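Local coordinates for protein 6-carboxyhexanoate--CoA ligase (Aquifex aeolicus, PDB 5TVA) that belongs to the BioW family of CoA ligases and holds coenzyme A and adenosine monophosphate together in a single chain, at residues F4-R9 with T31-L36; H16-E21 with N38-F43; E78-K83 with V200-L205. One frame throughout, in Å; residues are numbered along the deposited sequence.

Contact 1. Residues F4-R9 with T31-L36. With COA (coenzyme A), chain D.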
loop_
_atom_site.group_PDB
_atom_site.type_symbol
_atom_site.label_atom_id
_atom_site.label_comp_id
_atom_site.label_asym_id
_atom_site.label_seq_id
_atom_site.Cartn_x
_atom_site.Cartn_y
_atom_site.Cartn_z
ATOM N N PHE A 4 -3.080 -13.851 -16.444
ATOM C CA PHE A 4 -2.434 -12.698 -17.052
ATOM C C PHE A 4 -2.436 -11.553 -16.046
ATOM O O PHE A 4 -3.466 -11.260 -15.425
ATOM C CB PHE A 4 -3.147 -12.284 -18.350
ATOM C CG PHE A 4 -3.024 -13.290 -19.462
ATOM C CD1 PHE A 4 -3.871 -14.390 -19.513
ATOM C CD2 PHE A 4 -2.068 -13.131 -20.469
ATOM C CE1 PHE A 4 -3.764 -15.324 -20.537
ATOM C CE2 PHE A 4 -1.952 -14.064 -21.504
ATOM C CZ PHE A 4 -2.804 -15.161 -21.535
ATOM N N SER A 5 -1.285 -10.924 -15.878
ATOM C CA SER A 5 -1.160 -9.734 -15.053
ATOM C C SER A 5 -1.409 -8.512 -15.931
ATOM O O SER A 5 -0.824 -8.400 -17.009
ATOM C CB SER A 5 0.236 -9.689 -14.431
ATOM O OG SER A 5 0.611 -8.377 -14.083
ATOM N N VAL A 6 -2.303 -7.623 -15.494
ATOM C CA VAL A 6 -2.679 -6.438 -16.267
ATOM C C VAL A 6 -2.329 -5.214 -15.445
ATOM O O VAL A 6 -2.997 -4.927 -14.445
ATOM C CB VAL A 6 -4.167 -6.429 -16.628
ATOM C CG1 VAL A 6 -4.485 -5.212 -17.489
ATOM C CG2 VAL A 6 -4.535 -7.702 -17.342
ATOM N N ARG A 7 -1.302 -4.476 -15.867
ATOM C CA ARG A 7 -0.817 -3.326 -15.107
ATOM C C ARG A 7 -1.043 -2.047 -15.890
ATOM O O ARG A 7 -0.611 -1.947 -17.040
ATOM C CB ARG A 7 0.674 -3.442 -14.772
ATOM C CG ARG A 7 1.013 -4.455 -13.695
ATOM C CD ARG A 7 2.550 -4.581 -13.518
ATOM N NE ARG A 7 3.125 -5.459 -14.538
ATOM C CZ ARG A 7 4.436 -5.642 -14.765
ATOM N NH1 ARG A 7 5.355 -4.992 -14.053
ATOM N NH2 ARG A 7 4.831 -6.484 -15.718
ATOM N N MET A 8 -1.672 -1.060 -15.244
ATOM C CA MET A 8 -1.957 0.234 -15.849
ATOM C C MET A 8 -1.356 1.338 -14.995
ATOM O O MET A 8 -1.449 1.301 -13.769
ATOM C CB MET A 8 -3.474 0.438 -15.985
ATOM C CG MET A 8 -3.926 1.795 -16.608
ATOM S SD MET A 8 -3.943 3.233 -15.491
ATOM C CE MET A 8 -5.204 2.740 -14.312
ATOM N N ARG A 9 -0.734 2.315 -15.647
ATOM C CA ARG A 9 -0.353 3.576 -15.024
ATOM C C ARG A 9 -0.730 4.704 -15.973
ATOM O O ARG A 9 -0.740 4.519 -17.195
ATOM C CB ARG A 9 1.138 3.630 -14.727
ATOM C CG ARG A 9 1.992 3.672 -15.989
ATOM C CD ARG A 9 3.458 3.585 -15.651
ATOM N NE ARG A 9 4.306 3.995 -16.764
ATOM C CZ ARG A 9 4.922 3.139 -17.573
ATOM N NH1 ARG A 9 4.786 1.831 -17.379
ATOM N NH2 ARG A 9 5.669 3.580 -18.569
ATOM N N THR A 31 -12.203 -7.680 -20.050
ATOM C CA THR A 31 -12.922 -6.990 -18.994
ATOM C C THR A 31 -11.968 -6.213 -18.096
ATOM O O THR A 31 -12.218 -5.047 -17.769
ATOM C CB THR A 31 -13.728 -8.005 -18.190
ATOM O OG1 THR A 31 -14.759 -8.550 -19.022
ATOM C CG2 THR A 31 -14.353 -7.333 -16.995
ATOM N N ALA A 32 -10.854 -6.838 -17.694
ATOM C CA ALA A 32 -9.892 -6.137 -16.847
ATOM C C ALA A 32 -9.292 -4.932 -17.566
ATOM O O ALA A 32 -9.076 -3.878 -16.961
ATOM C CB ALA A 32 -8.789 -7.105 -16.397
ATOM N N VAL A 33 -8.984 -5.075 -18.855
ATOM C CA VAL A 33 -8.385 -3.965 -19.583
ATOM C C VAL A 33 -9.377 -2.821 -19.713
ATOM O O VAL A 33 -9.025 -1.652 -19.509
ATOM C CB VAL A 33 -7.869 -4.437 -20.955
ATOM C CG1 VAL A 33 -7.454 -3.240 -21.785
ATOM C CG2 VAL A 33 -6.661 -5.397 -20.770
ATOM N N LYS A 34 -10.638 -3.137 -20.028
ATOM C CA LYS A 34 -11.655 -2.087 -20.092
ATOM C C LYS A 34 -11.756 -1.343 -18.763
ATOM O O LYS A 34 -11.832 -0.109 -18.739
ATOM C CB LYS A 34 -13.011 -2.687 -20.501
ATOM C CG LYS A 34 -13.080 -3.126 -21.978
ATOM C CD LYS A 34 -14.058 -4.298 -22.187
ATOM C CE LYS A 34 -15.519 -3.837 -22.202
ATOM N NZ LYS A 34 -16.464 -4.983 -22.354
ATOM N N GLU A 35 -11.725 -2.070 -17.642
ATOM C CA GLU A 35 -11.842 -1.402 -16.344
ATOM C C GLU A 35 -10.691 -0.431 -16.126
ATOM O O GLU A 35 -10.913 0.730 -15.770
ATOM C CB GLU A 35 -11.904 -2.422 -15.205
ATOM C CG GLU A 35 -12.180 -1.781 -13.840
ATOM C CD GLU A 35 -11.655 -2.590 -12.647
ATOM O OE1 GLU A 35 -11.249 -3.759 -12.814
ATOM O OE2 GLU A 35 -11.668 -2.046 -11.525
ATOM N N LEU A 36 -9.443 -0.870 -16.387
ATOM C CA LEU A 36 -8.307 -0.006 -16.086
ATOM C C LEU A 36 -8.206 1.140 -17.083
ATOM O O LEU A 36 -7.768 2.241 -16.732
ATOM C CB LEU A 36 -6.996 -0.827 -16.063
ATOM C CG LEU A 36 -6.982 -1.977 -15.054
ATOM C CD1 LEU A 36 -5.586 -2.547 -14.829
ATOM C CD2 LEU A 36 -7.608 -1.534 -13.727
HETATM N N1A COA D . 3.437 6.150 -8.396
HETATM C C2A COA D . 4.224 6.992 -9.083
HETATM N N3A COA D . 4.816 6.622 -10.211
HETATM C C4A COA D . 4.664 5.370 -10.685
HETATM C C5A COA D . 3.855 4.462 -9.997
HETATM C C6A COA D . 3.231 4.915 -8.807
HETATM N N6A COA D . 2.355 3.954 -8.022
HETATM N N7A COA D . 3.846 3.308 -10.668
HETATM C C8A COA D . 4.612 3.455 -11.732
HETATM N N9A COA D . 5.084 4.703 -11.774
HETATM C C1B COA D . 6.053 5.086 -12.842
HETATM C C2B COA D . 6.694 6.166 -13.016
HETATM O O2B COA D . 7.269 6.745 -11.801
HETATM C C3B COA D . 7.930 5.337 -13.784
HETATM O O3B COA D . 8.593 4.562 -12.750
HETATM P P3B COA D . 10.115 4.778 -12.073
HETATM O O7A COA D . 10.721 3.412 -11.966
HETATM O O8A COA D . 11.001 5.679 -12.879
HETATM O O9A COA D . 10.013 5.348 -10.682
HETATM C C4B COA D . 7.329 4.577 -14.656
HETATM O O4B COA D . 5.807 4.615 -14.293
HETATM C C5B COA D . 7.813 3.049 -14.694
HETATM O O5B COA D . 7.243 2.324 -13.658
HETATM P P1A COA D . 6.798 0.712 -13.749
HETATM O O1A COA D . 7.503 -0.062 -12.628
HETATM O O2A COA D . 7.093 0.089 -15.092
HETATM O O3A COA D . 5.183 0.636 -13.435
HETATM P P2A COA D . 4.103 -0.566 -13.911
HETATM O O4A COA D . 3.713 -0.241 -15.359
HETATM O O5A COA D . 4.773 -1.948 -13.923
HETATM O O6A COA D . 2.771 -0.485 -12.874
HETATM C CBP COA D . 1.480 -0.107 -10.669
HETATM C CCP COA D . 2.888 -0.320 -11.425
HETATM C CDP COA D . 0.932 1.310 -10.981
HETATM C CEP COA D . 0.427 -1.054 -11.285
HETATM C CAP COA D . 1.642 -0.340 -9.066
HETATM O OAP COA D . 1.796 0.836 -8.363
HETATM C C9P COA D . 0.464 -1.074 -8.366
HETATM O O9P COA D . 0.461 -2.278 -8.224
HETATM N N8P COA D . -0.674 -0.323 -7.844
HETATM C C7P COA D . -1.835 -1.008 -7.188
HETATM C C6P COA D . -2.005 -0.613 -5.728
HETATM C C5P COA D . -2.306 0.907 -5.479
HETATM O O5P COA D . -1.675 1.752 -5.992
HETATM N N4P COA D . -3.412 1.256 -4.551
HETATM C C3P COA D . -3.747 2.718 -4.310
HETATM C C2P COA D . -4.635 2.811 -3.063
HETATM S S1P COA D . -3.718 1.924 -1.765
#

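Contact 2. Residues H16-E21 with N38-F43. With COA (coenzyme A), chain D.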
loop_
_atom_site.group_PDB
_atom_site.type_symbol
_atom_site.label_atom_id
_atom_site.label_comp_id
_atom_site.label_asym_id
_atom_site.label_seq_id
_atom_site.Cartn_x
_atom_site.Cartn_y
_atom_site.Cartn_z
ATOM N N HIS A 16 1.806 11.551 -11.925
ATOM C CA HIS A 16 1.098 10.280 -11.819
ATOM C C HIS A 16 -0.295 10.493 -11.220
ATOM O O HIS A 16 -0.434 11.030 -10.118
ATOM C CB HIS A 16 1.934 9.318 -10.964
ATOM C CG HIS A 16 1.298 7.976 -10.732
ATOM N ND1 HIS A 16 1.537 6.886 -11.545
ATOM C CD2 HIS A 16 0.459 7.540 -9.759
ATOM C CE1 HIS A 16 0.864 5.843 -11.090
ATOM N NE2 HIS A 16 0.200 6.212 -10.008
ATOM N N VAL A 17 -1.338 10.089 -11.937
ATOM C CA VAL A 17 -2.701 10.315 -11.477
ATOM C C VAL A 17 -3.479 9.029 -11.280
ATOM O O VAL A 17 -4.581 9.071 -10.715
ATOM C CB VAL A 17 -3.475 11.258 -12.428
ATOM C CG1 VAL A 17 -2.740 12.594 -12.571
ATOM C CG2 VAL A 17 -3.685 10.598 -13.801
ATOM N N SER A 18 -2.953 7.887 -11.711
ATOM C CA SER A 18 -3.722 6.659 -11.586
ATOM C C SER A 18 -2.811 5.465 -11.827
ATOM O O SER A 18 -1.798 5.565 -12.526
ATOM C CB SER A 18 -4.901 6.640 -12.559
ATOM O OG SER A 18 -5.731 5.519 -12.303
ATOM N N GLY A 19 -3.193 4.334 -11.254
ATOM C CA GLY A 19 -2.412 3.117 -11.396
ATOM C C GLY A 19 -3.103 1.962 -10.702
ATOM O O GLY A 19 -3.658 2.132 -9.613
ATOM N N ALA A 20 -3.090 0.787 -11.320
ATOM C CA ALA A 20 -3.845 -0.343 -10.798
ATOM C C ALA A 20 -3.351 -1.589 -11.510
ATOM O O ALA A 20 -2.796 -1.511 -12.607
ATOM C CB ALA A 20 -5.364 -0.167 -11.016
ATOM N N GLU A 21 -3.591 -2.735 -10.886
ATOM C CA GLU A 21 -3.233 -4.023 -11.450
ATOM C C GLU A 21 -4.371 -5.005 -11.225
ATOM O O GLU A 21 -5.026 -4.980 -10.173
ATOM C CB GLU A 21 -1.929 -4.567 -10.832
ATOM C CG GLU A 21 -1.539 -5.964 -11.315
ATOM C CD GLU A 21 -0.094 -6.328 -10.937
ATOM O OE1 GLU A 21 0.577 -5.509 -10.274
ATOM O OE2 GLU A 21 0.374 -7.419 -11.341
ATOM N N ASN A 38 -10.637 2.683 -18.244
ATOM C CA ASN A 38 -11.657 3.639 -17.823
ATOM C C ASN A 38 -11.342 4.267 -16.477
ATOM O O ASN A 38 -12.080 5.159 -16.054
ATOM C CB ASN A 38 -13.026 2.944 -17.751
ATOM C CG ASN A 38 -14.190 3.940 -17.647
ATOM O OD1 ASN A 38 -14.374 4.773 -18.520
ATOM N ND2 ASN A 38 -14.941 3.871 -16.567
ATOM N N ARG A 39 -10.255 3.826 -15.802
ATOM C CA ARG A 39 -10.052 4.210 -14.402
ATOM C C ARG A 39 -9.747 5.691 -14.210
ATOM O O ARG A 39 -10.394 6.322 -13.360
ATOM C CB ARG A 39 -8.962 3.334 -13.762
ATOM C CG ARG A 39 -8.739 3.624 -12.249
ATOM C CD ARG A 39 -7.742 2.638 -11.605
ATOM N NE ARG A 39 -7.464 2.901 -10.186
ATOM C CZ ARG A 39 -8.160 2.362 -9.183
ATOM N NH1 ARG A 39 -9.190 1.563 -9.443
ATOM N NH2 ARG A 39 -7.839 2.622 -7.920
ATOM N N PRO A 40 -8.764 6.294 -14.871
ATOM C CA PRO A 40 -8.534 7.724 -14.626
ATOM C C PRO A 40 -9.515 8.612 -15.385
ATOM O O PRO A 40 -9.951 8.297 -16.491
ATOM C CB PRO A 40 -7.098 7.949 -15.114
ATOM C CG PRO A 40 -6.872 6.887 -16.119
ATOM C CD PRO A 40 -7.734 5.707 -15.754
ATOM N N LYS A 41 -9.826 9.763 -14.780
ATOM C CA LYS A 41 -10.738 10.727 -15.397
ATOM C C LYS A 41 -10.059 11.479 -16.538
ATOM O O LYS A 41 -10.565 11.521 -17.670
ATOM C CB LYS A 41 -11.266 11.716 -14.338
ATOM C CG LYS A 41 -12.065 11.122 -13.167
ATOM C CD LYS A 41 -12.618 9.705 -13.579
ATOM C CE LYS A 41 -13.712 9.642 -14.714
ATOM N NZ LYS A 41 -13.656 8.330 -15.468
ATOM N N GLU A 42 -8.918 12.098 -16.250
ATOM C CA GLU A 42 -8.128 12.846 -17.220
ATOM C C GLU A 42 -6.717 12.281 -17.200
ATOM O O GLU A 42 -6.211 11.953 -16.131
ATOM C CB GLU A 42 -8.100 14.355 -16.876
ATOM C CG GLU A 42 -7.988 15.321 -18.064
ATOM C CD GLU A 42 -8.826 14.893 -19.258
ATOM O OE1 GLU A 42 -8.227 14.601 -20.329
ATOM O OE2 GLU A 42 -10.076 14.862 -19.130
ATOM N N PHE A 43 -6.091 12.158 -18.373
ATOM C CA PHE A 43 -4.701 11.745 -18.486
ATOM C C PHE A 43 -4.216 12.140 -19.866
ATOM O O PHE A 43 -5.001 12.190 -20.810
ATOM C CB PHE A 43 -4.527 10.235 -18.292
ATOM C CG PHE A 43 -5.225 9.393 -19.341
ATOM C CD1 PHE A 43 -6.566 9.017 -19.189
ATOM C CD2 PHE A 43 -4.537 8.965 -20.470
ATOM C CE1 PHE A 43 -7.210 8.225 -20.151
ATOM C CE2 PHE A 43 -5.174 8.185 -21.444
ATOM C CZ PHE A 43 -6.512 7.812 -21.286
HETATM N N1A COA D . 3.437 6.150 -8.396
HETATM C C2A COA D . 4.224 6.992 -9.083
HETATM N N3A COA D . 4.816 6.622 -10.211
HETATM C C4A COA D . 4.664 5.370 -10.685
HETATM C C5A COA D . 3.855 4.462 -9.997
HETATM C C6A COA D . 3.231 4.915 -8.807
HETATM N N6A COA D . 2.355 3.954 -8.022
HETATM N N7A COA D . 3.846 3.308 -10.668
HETATM C C8A COA D . 4.612 3.455 -11.732
HETATM N N9A COA D . 5.084 4.703 -11.774
HETATM C C1B COA D . 6.053 5.086 -12.842
HETATM C C2B COA D . 6.694 6.166 -13.016
HETATM O O2B COA D . 7.269 6.745 -11.801
HETATM C C3B COA D . 7.930 5.337 -13.784
HETATM O O3B COA D . 8.593 4.562 -12.750
HETATM P P3B COA D . 10.115 4.778 -12.073
HETATM O O7A COA D . 10.721 3.412 -11.966
HETATM O O8A COA D . 11.001 5.679 -12.879
HETATM O O9A COA D . 10.013 5.348 -10.682
HETATM C C4B COA D . 7.329 4.577 -14.656
HETATM O O4B COA D . 5.807 4.615 -14.293
HETATM C C5B COA D . 7.813 3.049 -14.694
HETATM O O5B COA D . 7.243 2.324 -13.658
HETATM P P1A COA D . 6.798 0.712 -13.749
HETATM O O1A COA D . 7.503 -0.062 -12.628
HETATM O O2A COA D . 7.093 0.089 -15.092
HETATM O O3A COA D . 5.183 0.636 -13.435
HETATM P P2A COA D . 4.103 -0.566 -13.911
HETATM O O4A COA D . 3.713 -0.241 -15.359
HETATM O O5A COA D . 4.773 -1.948 -13.923
HETATM O O6A COA D . 2.771 -0.485 -12.874
HETATM C CBP COA D . 1.480 -0.107 -10.669
HETATM C CCP COA D . 2.888 -0.320 -11.425
HETATM C CDP COA D . 0.932 1.310 -10.981
HETATM C CEP COA D . 0.427 -1.054 -11.285
HETATM C CAP COA D . 1.642 -0.340 -9.066
HETATM O OAP COA D . 1.796 0.836 -8.363
HETATM C C9P COA D . 0.464 -1.074 -8.366
HETATM O O9P COA D . 0.461 -2.278 -8.224
HETATM N N8P COA D . -0.674 -0.323 -7.844
HETATM C C7P COA D . -1.835 -1.008 -7.188
HETATM C C6P COA D . -2.005 -0.613 -5.728
HETATM C C5P COA D . -2.306 0.907 -5.479
HETATM O O5P COA D . -1.675 1.752 -5.992
HETATM N N4P COA D . -3.412 1.256 -4.551
HETATM C C3P COA D . -3.747 2.718 -4.310
HETATM C C2P COA D . -4.635 2.811 -3.063
HETATM S S1P COA D . -3.718 1.924 -1.765
HETATM O O HOH W 1 -5.267 4.945 -9.012
#

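Contact 3. Residues E78-K83 with V200-L205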
loop_
_atom_site.group_PDB
_atom_site.type_symbol
_atom_site.label_atom_id
_atom_site.label_comp_id
_atom_site.label_asym_id
_atom_site.label_seq_id
_atom_site.Cartn_x
_atom_site.Cartn_y
_atom_site.Cartn_z
ATOM N N GLU A 78 0.052 9.894 17.349
ATOM C CA GLU A 78 0.424 9.344 18.647
ATOM C C GLU A 78 -0.138 7.937 18.810
ATOM O O GLU A 78 0.559 7.016 19.264
ATOM C CB GLU A 78 -0.081 10.273 19.752
ATOM C CG GLU A 78 0.472 10.010 21.143
ATOM C CD GLU A 78 0.208 11.173 22.097
ATOM O OE1 GLU A 78 0.217 10.953 23.330
ATOM O OE2 GLU A 78 -0.017 12.307 21.608
ATOM N N PHE A 79 -1.401 7.751 18.426
ATOM C CA PHE A 79 -1.989 6.415 18.431
ATOM C C PHE A 79 -1.283 5.506 17.427
ATOM O O PHE A 79 -1.045 4.321 17.703
ATOM C CB PHE A 79 -3.483 6.518 18.128
ATOM C CG PHE A 79 -4.215 5.206 18.155
ATOM C CD1 PHE A 79 -4.417 4.531 19.337
ATOM C CD2 PHE A 79 -4.753 4.680 16.996
ATOM C CE1 PHE A 79 -5.115 3.328 19.360
ATOM C CE2 PHE A 79 -5.451 3.476 17.007
ATOM C CZ PHE A 79 -5.635 2.804 18.192
ATOM N N ALA A 80 -0.921 6.053 16.260
ATOM C CA ALA A 80 -0.261 5.247 15.238
ATOM C C ALA A 80 1.051 4.675 15.762
ATOM O O ALA A 80 1.319 3.475 15.623
ATOM C CB ALA A 80 -0.037 6.089 13.984
ATOM N N VAL A 81 1.860 5.517 16.412
ATOM C CA VAL A 81 3.083 5.045 17.061
ATOM C C VAL A 81 2.773 3.946 18.076
ATOM O O VAL A 81 3.497 2.946 18.176
ATOM C CB VAL A 81 3.822 6.229 17.709
ATOM C CG1 VAL A 81 5.082 5.748 18.414
ATOM C CG2 VAL A 81 4.171 7.261 16.662
ATOM N N LYS A 82 1.688 4.100 18.831
ATOM C CA LYS A 82 1.382 3.128 19.876
ATOM C C LYS A 82 1.077 1.761 19.285
ATOM O O LYS A 82 1.616 0.745 19.742
ATOM C CB LYS A 82 0.211 3.612 20.733
ATOM C CG LYS A 82 -0.184 2.630 21.817
ATOM C CD LYS A 82 -0.946 3.334 22.937
ATOM C CE LYS A 82 -2.451 3.200 22.777
ATOM N NZ LYS A 82 -2.961 1.866 23.217
ATOM N N LYS A 83 0.203 1.716 18.273
ATOM C CA LYS A 83 -0.153 0.435 17.664
ATOM C C LYS A 83 1.072 -0.245 17.057
ATOM O O LYS A 83 1.212 -1.473 17.136
ATOM C CB LYS A 83 -1.248 0.641 16.611
ATOM C CG LYS A 83 -2.574 1.238 17.180
ATOM C CD LYS A 83 -3.164 0.300 18.208
ATOM C CE LYS A 83 -3.452 -1.050 17.593
ATOM N NZ LYS A 83 -4.079 -2.014 18.556
ATOM N N VAL A 200 -5.451 -1.424 10.812
ATOM C CA VAL A 200 -5.929 -0.445 11.782
ATOM C C VAL A 200 -6.097 0.888 11.062
ATOM O O VAL A 200 -5.117 1.577 10.767
ATOM C CB VAL A 200 -4.984 -0.331 12.985
ATOM C CG1 VAL A 200 -5.607 0.519 14.060
ATOM C CG2 VAL A 200 -4.700 -1.715 13.535
ATOM N N ARG A 201 -7.348 1.262 10.780
ATOM C CA ARG A 201 -7.637 2.485 10.037
ATOM C C ARG A 201 -7.728 3.663 10.995
ATOM O O ARG A 201 -8.357 3.563 12.048
ATOM C CB ARG A 201 -8.934 2.313 9.255
ATOM C CG ARG A 201 -9.110 0.871 8.774
ATOM C CD ARG A 201 -10.391 0.676 8.009
ATOM N NE ARG A 201 -10.617 1.781 7.089
ATOM C CZ ARG A 201 -11.691 2.564 7.128
ATOM N NH1 ARG A 201 -12.633 2.337 8.037
ATOM N NH2 ARG A 201 -11.825 3.551 6.250
ATOM N N ILE A 202 -7.074 4.770 10.650
ATOM C CA ILE A 202 -6.832 5.830 11.620
ATOM C C ILE A 202 -7.033 7.188 10.954
ATOM O O ILE A 202 -6.328 7.519 9.993
ATOM C CB ILE A 202 -5.425 5.726 12.224
ATOM C CG1 ILE A 202 -5.344 4.475 13.107
ATOM C CG2 ILE A 202 -5.071 6.996 12.987
ATOM C CD1 ILE A 202 -3.937 4.088 13.519
ATOM N N THR A 203 -7.983 7.976 11.476
ATOM C CA THR A 203 -8.309 9.311 10.942
ATOM C C THR A 203 -8.266 10.380 12.034
ATOM O O THR A 203 -8.761 10.153 13.140
ATOM C CB THR A 203 -9.719 9.351 10.303
ATOM O OG1 THR A 203 -10.085 8.042 9.847
ATOM C CG2 THR A 203 -9.764 10.323 9.134
ATOM N N PRO A 204 -7.674 11.549 11.735
ATOM C CA PRO A 204 -6.915 11.838 10.518
ATOM C C PRO A 204 -5.406 11.879 10.764
ATOM O O PRO A 204 -4.953 12.423 11.775
ATOM C CB PRO A 204 -7.435 13.218 10.122
ATOM C CG PRO A 204 -7.685 13.888 11.466
ATOM C CD PRO A 204 -8.000 12.788 12.469
ATOM N N LEU A 205 -4.630 11.321 9.842
ATOM C CA LEU A 205 -3.179 11.348 9.961
ATOM C C LEU A 205 -2.550 12.562 9.277
ATOM O O LEU A 205 -1.320 12.713 9.314
ATOM C CB LEU A 205 -2.586 10.036 9.423
ATOM C CG LEU A 205 -2.793 8.815 10.332
ATOM C CD1 LEU A 205 -2.470 7.491 9.635
ATOM C CD2 LEU A 205 -1.932 8.975 11.569
#

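Contact 1. Residues F4-R9 with T31-L36
Met8 lies against Leu36 where strand 4-9 and helix 31-36 run almost parallel, their directions 12° apart and their axes 9.2 Å apart at closest. With CG anti to the backbone N (chi1 179°), the Met8 side chain rises from the strand along the helix flank. Its CB is the first atom to meet the helix, 3.7 Å from Leu36 CB. CG touches both Leu36 CB and the carbonyl oxygen of that residue. Bends at chi2 and chi3 then fold the chain: SD stays at a looser distance from that oxygen, and the terminal CE lies 3.6 Å from Leu36 O. Leu36 in turn sends CD1 down to the strand backbone, 3.5 Å from Val6 O, where it also meets a Val6 methyl. That methyl, Val6 CG1, is 3.9 Å from Val33 CG2 as well, the two valines crossing at about a right angle. Val6 CG2 makes a looser contact, 4.4 Å from Ala32 CB. Between Val6 and Met8, Arg7 has its CB directed away from the helix, and its NH1 sits 3.1 Å from O5A of coenzyme A, approaching obliquely, while NH2 is salt-bridged to Glu51. Arg9 NH1 donates to O4A of coenzyme A at 3.1 Å and 146°, the oxygen lying in the guanidinium plane at its edge, and the ribose carbon C4B covers one face of that group. Lys49 adds a further hydrogen bond to coenzyme A. The strand thus separates two chemistries: aliphatic and thioether carbons pack the helix against the strand, and the arginines supply positive charge that would offset the diphosphate of coenzyme A.

Contact 2. Residues H16-E21 with N38-F43
Extended torsions bring Arg39 and Ser18 together: Arg39 CG is anti to the backbone N (chi1 -177°) and its chain runs straight on to NE, while Ser18 holds OG anti to its own N (chi1 -173°). The arginine reaches across the strand at a steep angle, with CG 3.6 Å from Ser18 OG. Farther along, Arg39 CD rests 3.7 Å from Ala20 CB, and this methyl sits over one face of the guanidinium, with Ser18 OG near the plane at its edge. A water, also in that plane, closes the polar end: it accepts from Arg39 NE at 3.2 Å and from Gly19 N at 3.1 Å, so the loop side chain is bridged to the strand backbone. Arg39 NH2 is salt-bridged to Asp162, which fixes the guanidinium from a second direction. Next to it Pro40 places CB 3.6 Å from Ser18 CB, and at the end of the contact Val17 CG2 meets Glu42 O at 3.7 Å. The other side of the strand serves coenzyme A. The adenine lies over one face of the His16 imidazole, N1A 3.5 Å above the ring centre; every imidazole ring atom is within van der Waals range of it, so the rings are close to parallel. Gly19 CA packs 3.8 Å from the pantetheine methyl CDP, so the bare backbone meets coenzyme A directly. Glu21 reaches the backbone of His138 and the hydroxyl of Ser5. Val17 and Ser18 both face Ala10 on the adjoining strand, and both direct their side chains to the loop: this is a classic beta bulge, set in an outer strand of an antiparallel sheet that lines the coenzyme A pocket.

Contact 3. Residues E78-K83 with V200-L205
Phe79 turns the rim of its ring to Ile202, the two side chains slanting across each other. Ile202 CG1 lies at the ring edge, in its plane, and CD1 comes in obliquely, 3.6 Å from Phe79 CD2. The phenylalanine reaches this far because CG is anti to the backbone N (chi1 -178°), which carries the ring out from the helix over the strand. One face of the ring is covered from within the same helix by Lys83, whose CG stands 3.5 Å above the plane toward the rim. Val200 CG1 completes the strand side, 4.2 Å from Phe79 CE2. Tyr68 and Phe70 also meet the ring, making a small aromatic cluster. Ala80 CB, directed along the interface, is 4.4 Å from Ile202 CD1 and 4.2 Å from Leu205 CD2. Lys83 lays its aliphatic part near Val200, CE 4.3 Å from CG2, and delivers NZ to Gln86. Beyond Ile202 a cis peptide precedes Pro204, and Leu205 brings its branch back to the helix. Segment 78-83 runs antiparallel to strand 200-203, axes 9.7 Å and directions 163° apart, and so packs helix 73-85 against one face of the mixed sheet, as in layered alpha/beta folds.

Overall arrangement
Contacts 1 and 2 belong to one small antiparallel sheet: strands 3-12 and 15-25 are neighbours in it, Met8 N meets Ala20 O at 2.9 Å, and the strand of each contact touches coenzyme A. Contact 1 is buried and largely apolar, whereas contact 2 is only partly buried and mixes carbon packing with a water bridge. Along the chain their segments alternate, helix 29-37 leading into the loop of contact 2. Contact 3 stands apart, its centre about 33 Å from that of contact 1 and about 28 Å from that of contact 2, where helix 73-85 packs on the separate six-stranded mixed sheet. It is buried like contact 1, but adds an aromatic ring and does not touch coenzyme A.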